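Side-chain contact in perosamine synthetase (Caulobacter crescentus, PDB 3BN1), which catalyses the pyridoxal-phosphate-dependent transfer of an amino group from L-glutamate to GDP-4-keto-6-deoxy-D-mannose, giving GDP-perosamine for O-antigen synthesis: residues 169-173 / 174-178. Numbering follows the deposited sequence.
Sequences RGKKS and GSLGD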
loop_
_atom_site.group_PDB
_atom_site.type_symbol
_atom_site.label_atom_id
_atom_site.label_comp_id
_atom_site.label_asym_id
_atom_site.label_seq_id
_atom_site.Cartn_x
_atom_site.Cartn_y
_atom_site.Cartn_z
ATOM N N ARG A 169 12.347 -8.018 29.128
ATOM C CA ARG A 169 12.707 -9.254 29.809
ATOM C C ARG A 169 13.325 -10.334 28.904
ATOM O O ARG A 169 12.923 -11.513 28.896
ATOM C CB ARG A 169 11.515 -9.746 30.607
ATOM C CG ARG A 169 11.087 -8.671 31.625
ATOM C CD ARG A 169 9.895 -9.171 32.366
ATOM N NE ARG A 169 9.359 -8.153 33.308
ATOM C CZ ARG A 169 8.198 -8.252 33.997
ATOM N NH1 ARG A 169 7.406 -9.324 33.887
ATOM N NH2 ARG A 169 7.800 -7.275 34.813
ATOM N N GLY A 170 14.315 -9.863 28.148
ATOM C CA GLY A 170 15.204 -10.611 27.265
ATOM C C GLY A 170 14.778 -10.870 25.825
ATOM O O GLY A 170 15.448 -11.614 25.079
ATOM N N LYS A 171 13.658 -10.259 25.456
ATOM C CA LYS A 171 13.067 -10.463 24.123
ATOM C C LYS A 171 12.932 -9.141 23.408
ATOM O O LYS A 171 12.643 -8.137 24.035
ATOM C CB LYS A 171 11.683 -11.053 24.334
ATOM C CG LYS A 171 11.733 -12.471 25.023
ATOM C CD LYS A 171 10.316 -13.037 24.972
ATOM C CE LYS A 171 10.308 -14.415 24.317
ATOM N NZ LYS A 171 9.637 -14.342 22.993
ATOM N N LYS A 172 13.110 -9.163 22.101
ATOM C CA LYS A 172 12.994 -7.965 21.285
ATOM C C LYS A 172 11.515 -7.677 21.015
ATOM O O LYS A 172 10.697 -8.607 21.045
ATOM C CB LYS A 172 13.673 -8.277 19.956
ATOM C CG LYS A 172 15.170 -7.960 20.022
ATOM C CD LYS A 172 15.514 -6.567 19.524
ATOM C CE LYS A 172 17.007 -6.337 19.781
ATOM N NZ LYS A 172 17.812 -7.217 18.854
ATOM N N SER A 173 11.166 -6.407 20.776
ATOM C CA SER A 173 9.792 -6.063 20.333
ATOM C C SER A 173 9.604 -6.953 19.072
ATOM O O SER A 173 10.561 -7.258 18.347
ATOM C CB SER A 173 9.742 -4.599 19.841
ATOM O OG SER A 173 10.873 -4.375 18.997
ATOM N N GLY A 174 8.380 -7.394 18.832
ATOM C CA GLY A 174 8.081 -8.204 17.678
ATOM C C GLY A 174 8.045 -9.689 17.963
ATOM O O GLY A 174 7.419 -10.425 17.189
ATOM N N SER A 175 8.654 -10.128 19.065
ATOM C CA SER A 175 8.698 -11.578 19.364
ATOM C C SER A 175 7.725 -11.953 20.450
ATOM O O SER A 175 7.722 -13.134 20.858
ATOM C CB SER A 175 10.094 -12.004 19.916
ATOM O OG SER A 175 10.452 -11.219 21.041
ATOM N N LEU A 176 7.022 -10.936 20.982
ATOM C CA LEU A 176 6.171 -11.127 22.161
ATOM C C LEU A 176 4.746 -11.618 21.958
ATOM O O LEU A 176 4.281 -12.438 22.738
ATOM C CB LEU A 176 6.115 -9.844 23.018
ATOM C CG LEU A 176 7.490 -9.342 23.410
ATOM C CD1 LEU A 176 7.502 -7.840 23.364
ATOM C CD2 LEU A 176 7.926 -9.901 24.788
ATOM N N GLY A 177 4.010 -11.078 20.993
ATOM C CA GLY A 177 2.625 -11.568 20.823
ATOM C C GLY A 177 2.541 -12.731 19.800
ATOM O O GLY A 177 3.511 -13.426 19.488
ATOM N N ASP A 178 1.355 -12.960 19.255
ATOM C CA ASP A 178 1.193 -13.938 18.213
ATOM C C ASP A 178 1.871 -13.409 16.963
ATOM O O ASP A 178 2.459 -14.166 16.154
ATOM C CB ASP A 178 -0.301 -14.151 18.089
ATOM C CG ASP A 178 -0.836 -14.874 19.338
ATOM O OD1 ASP A 178 -0.594 -16.114 19.460
ATOM O OD2 ASP A 178 -1.480 -14.218 20.199
HETATM O O HOH W 1 13.531 -11.961 20.909
#
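Ser175 grips the carbonyl oxygen of Lys172 twice, closing a type II beta turn that runs from Lys172 to Ser175. Its hydroxyl OG donates to Lys172 O over 2.6 Å, lying in the carbonyl plane on a lone pair. The backbone N of Ser175 makes the turn's own bond to Lys172 O at 3.2 Å, with an N-H...O angle of 157°, but approaches from above that plane. The short serine side chain suits this double hold: chi1 of 55° folds OG back over its own backbone, toward the oxygen that its N-H also reaches. A water accepts from Lys172 N and donates to Ser175 OG, adding an indirect bridge to the two direct bonds. Gly174 takes the third position of the turn with phi 98°, a backbone shape that suits glycine, since a beta carbon would collide with Ser173 O.

The long, flexible chain of Lys171, bent at chi3 and chi4, lies obliquely across Leu176, CD to CD2 3.9 Å, while its NZ comes within 3.1 Å of Ser175 O; lysine can thus lay methylenes on leucine and keep its ammonium group near polar atoms. The other methyl of Leu176, CD1, comes 4.0 Å from Lys172 O and 4.2 Å from Ser173 CA; the forked side chain thus touches Lys171 with one branch and the turn with the other.

The turn links strand 171-172, half of a hairpin with strand 167-168, to strand 179-183 of the large mixed sheet. Glu158 on the neighbouring strand 155-159 accepts the N-H groups of Gly174, Leu176 and Gly177 with its carboxylate; Ser173 OG bonds to Ala163 O, and Leu176 packs on Tyr168 of strand 167-168.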